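Local coordinates for protein SeviL (Septifer virgatus, PDB 6LF2) that binds the asialo-GM1 saccharide, and GM1b, as an R-type lectin of trefoil fold, at residues Arg97-Asp108 against Asn117-Trp126. Numbering follows the deposited sequence.
Sequences RLLNKVHKAYLD and NKHQTESEKW
R97 sends its guanidinium into the loop 118-125. R97 NE gives a hydrogen bond, also a salt bridge, to E124 OE1 at 3.0 Å, taken on that oxygen's anti lone pair with the carboxylate turned almost perpendicular to the guanidinium. R97 NH2 donates to T121 O at 3.0 Å from above the carbonyl plane, and water 1 takes a further bond from NH2. An arginine suits this place because its extended chain (CG to NE) carries several N-H groups past Y106, whose ring its CD covers on one face, while the Q120 amide stacks nearly parallel, 9° off, over the guanidinium. E124 OE1 also accepts from T121 N, so two donors hold one buried oxygen and fix the carboxylate. Q120 NE2 donates almost straight to Y106 OH (3.1 Å), which is also hydrogen-bonded to E87 of strand 84-88. Strands 106-110 and 113-117 make a hairpin of the beta-trefoil, and the loop after it packs on R97, Y106 and D108 and leads into strand 126-130. At the open end of the hairpin, Y106 and N117 form an antiparallel hydrogen-bonded pair: Y106 N donates to N117 O (2.7 Å), and N117 N donates back to Y106 O. Tryptophan suits position 126 by joining a flat apolar ring, on which L98 CD1 and L107 CD2 pack, to an N-H at its rim, W126 NE1 donating to L107 O at 3.0 Å. Water 2 donates to L107 O and E124 O and accepts from L98 N, satisfying three backbone atoms. Serine puts a hydroxyl on a short side chain beside the aspartate: S123 OG donates to D108 OD1 (2.7 Å) on its syn lone pair. At the far end a lysine is long enough to span the gap, and K118, bent at chi3 (117°), swings NZ to 2.8 Å from H103 O.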
loop_
_atom_site.group_PDB
_atom_site.type_symbol
_atom_site.label_atom_id
_atom_site.label_comp_id
_atom_site.label_asym_id
_atom_site.label_seq_id
_atom_site.Cartn_x
_atom_site.Cartn_y
_atom_site.Cartn_z
ATOM N N ARG B 97 -7.706 10.953 -6.268
ATOM C CA ARG B 97 -7.132 11.292 -7.561
ATOM C C ARG B 97 -6.073 12.368 -7.344
ATOM O O ARG B 97 -6.148 13.155 -6.396
ATOM C CB ARG B 97 -8.204 11.774 -8.542
ATOM C CG ARG B 97 -9.108 10.667 -9.041
ATOM C CD ARG B 97 -10.021 11.140 -10.169
ATOM N NE ARG B 97 -10.742 10.031 -10.787
ATOM C CZ ARG B 97 -11.861 9.505 -10.295
ATOM N NH1 ARG B 97 -12.385 9.980 -9.173
ATOM N NH2 ARG B 97 -12.452 8.499 -10.922
ATOM N N LEU B 98 -5.053 12.347 -8.183
ATOM C CA LEU B 98 -3.961 13.315 -8.120
ATOM C C LEU B 98 -4.084 14.206 -9.347
ATOM O O LEU B 98 -3.854 13.749 -10.471
ATOM C CB LEU B 98 -2.606 12.605 -8.079
ATOM C CG LEU B 98 -2.401 11.756 -6.822
ATOM C CD1 LEU B 98 -1.169 10.873 -6.942
ATOM C CD2 LEU B 98 -2.254 12.683 -5.665
ATOM N N LEU B 99 -4.452 15.467 -9.124
ATOM C CA LEU B 99 -4.836 16.388 -10.188
ATOM C C LEU B 99 -3.723 17.409 -10.415
ATOM O O LEU B 99 -3.389 18.180 -9.510
ATOM C CB LEU B 99 -6.148 17.084 -9.832
ATOM C CG LEU B 99 -6.664 18.144 -10.806
ATOM C CD1 LEU B 99 -6.959 17.500 -12.156
ATOM C CD2 LEU B 99 -7.909 18.805 -10.225
ATOM N N ASN B 100 -3.155 17.403 -11.614
ATOM C CA ASN B 100 -2.107 18.358 -11.953
ATOM C C ASN B 100 -2.672 19.778 -12.021
ATOM O O ASN B 100 -3.661 20.026 -12.720
ATOM C CB ASN B 100 -1.476 17.966 -13.281
ATOM C CG ASN B 100 -0.281 18.822 -13.626
ATOM O OD1 ASN B 100 -0.367 19.690 -14.491
ATOM N ND2 ASN B 100 0.843 18.587 -12.949
ATOM N N LYS B 101 -2.034 20.718 -11.308
ATOM C CA LYS B 101 -2.589 22.066 -11.191
ATOM C C LYS B 101 -2.626 22.780 -12.535
ATOM O O LYS B 101 -3.654 23.356 -12.913
ATOM C CB LYS B 101 -1.787 22.901 -10.189
ATOM C CG LYS B 101 -2.268 24.368 -10.088
ATOM C CD LYS B 101 -1.455 25.157 -9.075
ATOM C CE LYS B 101 -2.096 26.498 -8.738
ATOM N NZ LYS B 101 -2.245 27.384 -9.932
ATOM N N VAL B 102 -1.505 22.773 -13.260
ATOM C CA VAL B 102 -1.401 23.574 -14.476
ATOM C C VAL B 102 -2.329 23.032 -15.552
ATOM O O VAL B 102 -3.042 23.790 -16.224
ATOM C CB VAL B 102 0.063 23.621 -14.955
ATOM C CG1 VAL B 102 0.154 24.152 -16.387
ATOM C CG2 VAL B 102 0.894 24.489 -14.013
ATOM N N HIS B 103 -2.372 21.715 -15.708
ATOM C CA HIS B 103 -3.052 21.109 -16.838
ATOM C C HIS B 103 -4.383 20.470 -16.487
ATOM O O HIS B 103 -5.079 20.013 -17.397
ATOM C CB HIS B 103 -2.143 20.067 -17.497
ATOM C CG HIS B 103 -0.902 20.662 -18.081
ATOM N ND1 HIS B 103 -0.910 21.383 -19.255
ATOM C CD2 HIS B 103 0.380 20.673 -17.641
ATOM C CE1 HIS B 103 0.315 21.804 -19.518
ATOM N NE2 HIS B 103 1.117 21.385 -18.557
ATOM N N LYS B 104 -4.750 20.430 -15.210
ATOM C CA LYS B 104 -6.010 19.826 -14.772
ATOM C C LYS B 104 -6.180 18.423 -15.364
ATOM O O LYS B 104 -7.240 18.047 -15.873
ATOM C CB LYS B 104 -7.193 20.737 -15.114
ATOM C CG LYS B 104 -7.130 22.117 -14.432
ATOM C CD LYS B 104 -7.115 21.987 -12.908
ATOM C CE LYS B 104 -7.253 23.345 -12.209
ATOM N NZ LYS B 104 -6.075 24.239 -12.406
ATOM N N ALA B 105 -5.108 17.636 -15.288
ATOM C CA ALA B 105 -5.098 16.254 -15.744
ATOM C C ALA B 105 -4.753 15.341 -14.571
ATOM O O ALA B 105 -3.890 15.673 -13.752
ATOM C CB ALA B 105 -4.097 16.052 -16.891
ATOM N N TYR B 106 -5.441 14.199 -14.494
ATOM C CA TYR B 106 -5.296 13.262 -13.380
ATOM C C TYR B 106 -4.212 12.227 -13.670
ATOM O O TYR B 106 -4.184 11.635 -14.752
ATOM C CB TYR B 106 -6.618 12.533 -13.117
ATOM C CG TYR B 106 -7.768 13.404 -12.679
ATOM C CD1 TYR B 106 -7.845 13.887 -11.380
ATOM C CD2 TYR B 106 -8.795 13.720 -13.565
ATOM C CE1 TYR B 106 -8.901 14.680 -10.974
ATOM C CE2 TYR B 106 -9.855 14.506 -13.167
ATOM C CZ TYR B 106 -9.906 14.978 -11.870
ATOM O OH TYR B 106 -10.960 15.767 -11.464
ATOM N N LEU B 107 -3.351 11.975 -12.679
ATOM C CA LEU B 107 -2.357 10.912 -12.803
ATOM C C LEU B 107 -3.032 9.564 -13.022
ATOM O O LEU B 107 -3.939 9.184 -12.282
ATOM C CB LEU B 107 -1.485 10.862 -11.547
ATOM C CG LEU B 107 -0.275 9.928 -11.652
ATOM C CD1 LEU B 107 0.697 10.423 -12.735
ATOM C CD2 LEU B 107 0.421 9.821 -10.314
ATOM N N ASP B 108 -2.569 8.838 -14.034
ATOM C CA ASP B 108 -3.195 7.609 -14.501
ATOM C C ASP B 108 -2.069 6.686 -14.947
ATOM O O ASP B 108 -0.884 7.017 -14.809
ATOM C CB ASP B 108 -4.192 7.927 -15.628
ATOM C CG ASP B 108 -5.250 6.852 -15.831
ATOM O OD1 ASP B 108 -5.036 5.671 -15.478
ATOM O OD2 ASP B 108 -6.314 7.204 -16.382
ATOM N N ASN B 117 -4.688 12.149 -17.526
ATOM C CA ASN B 117 -5.922 12.198 -18.302
ATOM C C ASN B 117 -6.863 13.242 -17.717
ATOM O O ASN B 117 -7.011 13.349 -16.496
ATOM C CB ASN B 117 -6.604 10.825 -18.333
ATOM C CG ASN B 117 -7.852 10.807 -19.197
ATOM O OD1 ASN B 117 -8.193 11.795 -19.852
ATOM N ND2 ASN B 117 -8.540 9.670 -19.208
ATOM N N LYS B 118 -7.503 14.016 -18.601
ATOM C CA LYS B 118 -8.446 15.032 -18.147
ATOM C C LYS B 118 -9.790 14.435 -17.739
ATOM O O LYS B 118 -10.429 14.948 -16.813
ATOM C CB LYS B 118 -8.657 16.083 -19.240
ATOM C CG LYS B 118 -7.391 16.844 -19.623
ATOM C CD LYS B 118 -7.688 17.874 -20.711
ATOM C CE LYS B 118 -7.435 19.285 -20.220
ATOM N NZ LYS B 118 -5.981 19.545 -20.031
ATOM N N HIS B 119 -10.226 13.375 -18.406
ATOM C CA HIS B 119 -11.450 12.683 -18.025
ATOM C C HIS B 119 -11.197 11.841 -16.784
ATOM O O HIS B 119 -10.116 11.276 -16.623
ATOM C CB HIS B 119 -11.934 11.778 -19.158
ATOM C CG HIS B 119 -12.262 12.506 -20.425
ATOM N ND1 HIS B 119 -11.295 12.964 -21.294
ATOM C CD2 HIS B 119 -13.452 12.843 -20.976
ATOM C CE1 HIS B 119 -11.875 13.557 -22.323
ATOM N NE2 HIS B 119 -13.183 13.497 -22.155
ATOM N N GLN B 120 -12.196 11.750 -15.908
ATOM C CA GLN B 120 -12.098 10.858 -14.757
ATOM C C GLN B 120 -12.306 9.414 -15.202
ATOM O O GLN B 120 -13.217 9.123 -15.982
ATOM C CB GLN B 120 -13.116 11.238 -13.682
ATOM C CG GLN B 120 -12.836 12.569 -13.010
ATOM C CD GLN B 120 -13.612 12.735 -11.723
ATOM O OE1 GLN B 120 -14.504 11.940 -11.415
ATOM N NE2 GLN B 120 -13.277 13.764 -10.958
ATOM N N THR B 121 -11.444 8.515 -14.710
ATOM C CA THR B 121 -11.482 7.092 -15.031
ATOM C C THR B 121 -11.197 6.285 -13.770
ATOM O O THR B 121 -10.775 6.819 -12.745
ATOM C CB THR B 121 -10.447 6.685 -16.090
ATOM O OG1 THR B 121 -9.164 6.562 -15.458
ATOM C CG2 THR B 121 -10.361 7.713 -17.219
ATOM N N GLU B 122 -11.396 4.973 -13.873
ATOM C CA GLU B 122 -11.241 4.094 -12.720
ATOM C C GLU B 122 -9.775 3.858 -12.342
ATOM O O GLU B 122 -9.486 3.544 -11.181
ATOM C CB GLU B 122 -11.952 2.771 -13.016
ATOM C CG GLU B 122 -12.500 2.037 -11.816
ATOM C CD GLU B 122 -13.441 2.868 -10.946
ATOM O OE1 GLU B 122 -14.151 3.768 -11.457
ATOM O OE2 GLU B 122 -13.459 2.607 -9.730
ATOM N N SER B 123 -8.836 4.017 -13.276
ATOM C CA SER B 123 -7.420 3.793 -13.006
ATOM C C SER B 123 -6.689 5.049 -12.512
ATOM O O SER B 123 -5.454 5.056 -12.462
ATOM C CB SER B 123 -6.743 3.255 -14.261
ATOM O OG SER B 123 -7.183 3.993 -15.380
ATOM N N GLU B 124 -7.418 6.096 -12.136
ATOM C CA GLU B 124 -6.841 7.298 -11.553
ATOM C C GLU B 124 -6.910 7.318 -10.036
ATOM O O GLU B 124 -6.602 8.355 -9.429
ATOM C CB GLU B 124 -7.558 8.542 -12.094
ATOM C CG GLU B 124 -7.386 8.718 -13.585
ATOM C CD GLU B 124 -8.394 9.667 -14.183
ATOM O OE1 GLU B 124 -9.376 10.017 -13.493
ATOM O OE2 GLU B 124 -8.189 10.069 -15.352
ATOM N N LYS B 125 -7.352 6.222 -9.402
ATOM C CA LYS B 125 -7.567 6.201 -7.958
ATOM C C LYS B 125 -6.332 5.627 -7.277
ATOM O O LYS B 125 -5.926 4.501 -7.579
ATOM C CB LYS B 125 -8.811 5.384 -7.613
ATOM C CG LYS B 125 -10.086 5.932 -8.235
ATOM C CD LYS B 125 -11.275 5.032 -7.974
ATOM C CE LYS B 125 -12.533 5.632 -8.572
ATOM N NZ LYS B 125 -13.746 4.804 -8.260
ATOM N N TRP B 126 -5.724 6.418 -6.393
ATOM C CA TRP B 126 -4.488 6.050 -5.712
ATOM C C TRP B 126 -4.661 6.086 -4.203
ATOM O O TRP B 126 -5.396 6.916 -3.655
ATOM C CB TRP B 126 -3.332 6.992 -6.072
ATOM C CG TRP B 126 -3.085 7.139 -7.538
ATOM C CD1 TRP B 126 -3.673 8.049 -8.376
ATOM C CD2 TRP B 126 -2.170 6.384 -8.343
ATOM N NE1 TRP B 126 -3.196 7.891 -9.648
ATOM C CE2 TRP B 126 -2.270 6.881 -9.660
ATOM C CE3 TRP B 126 -1.274 5.335 -8.079
ATOM C CZ2 TRP B 126 -1.516 6.363 -10.713
ATOM C CZ3 TRP B 126 -0.530 4.818 -9.121
ATOM C CH2 TRP B 126 -0.648 5.340 -10.427
HETATM O O HOH W 1 -14.918 6.347 -11.041
HETATM O O HOH W 2 -5.403 10.578 -10.370
HETATM O O HOH W 3 -9.867 17.624 -15.648
#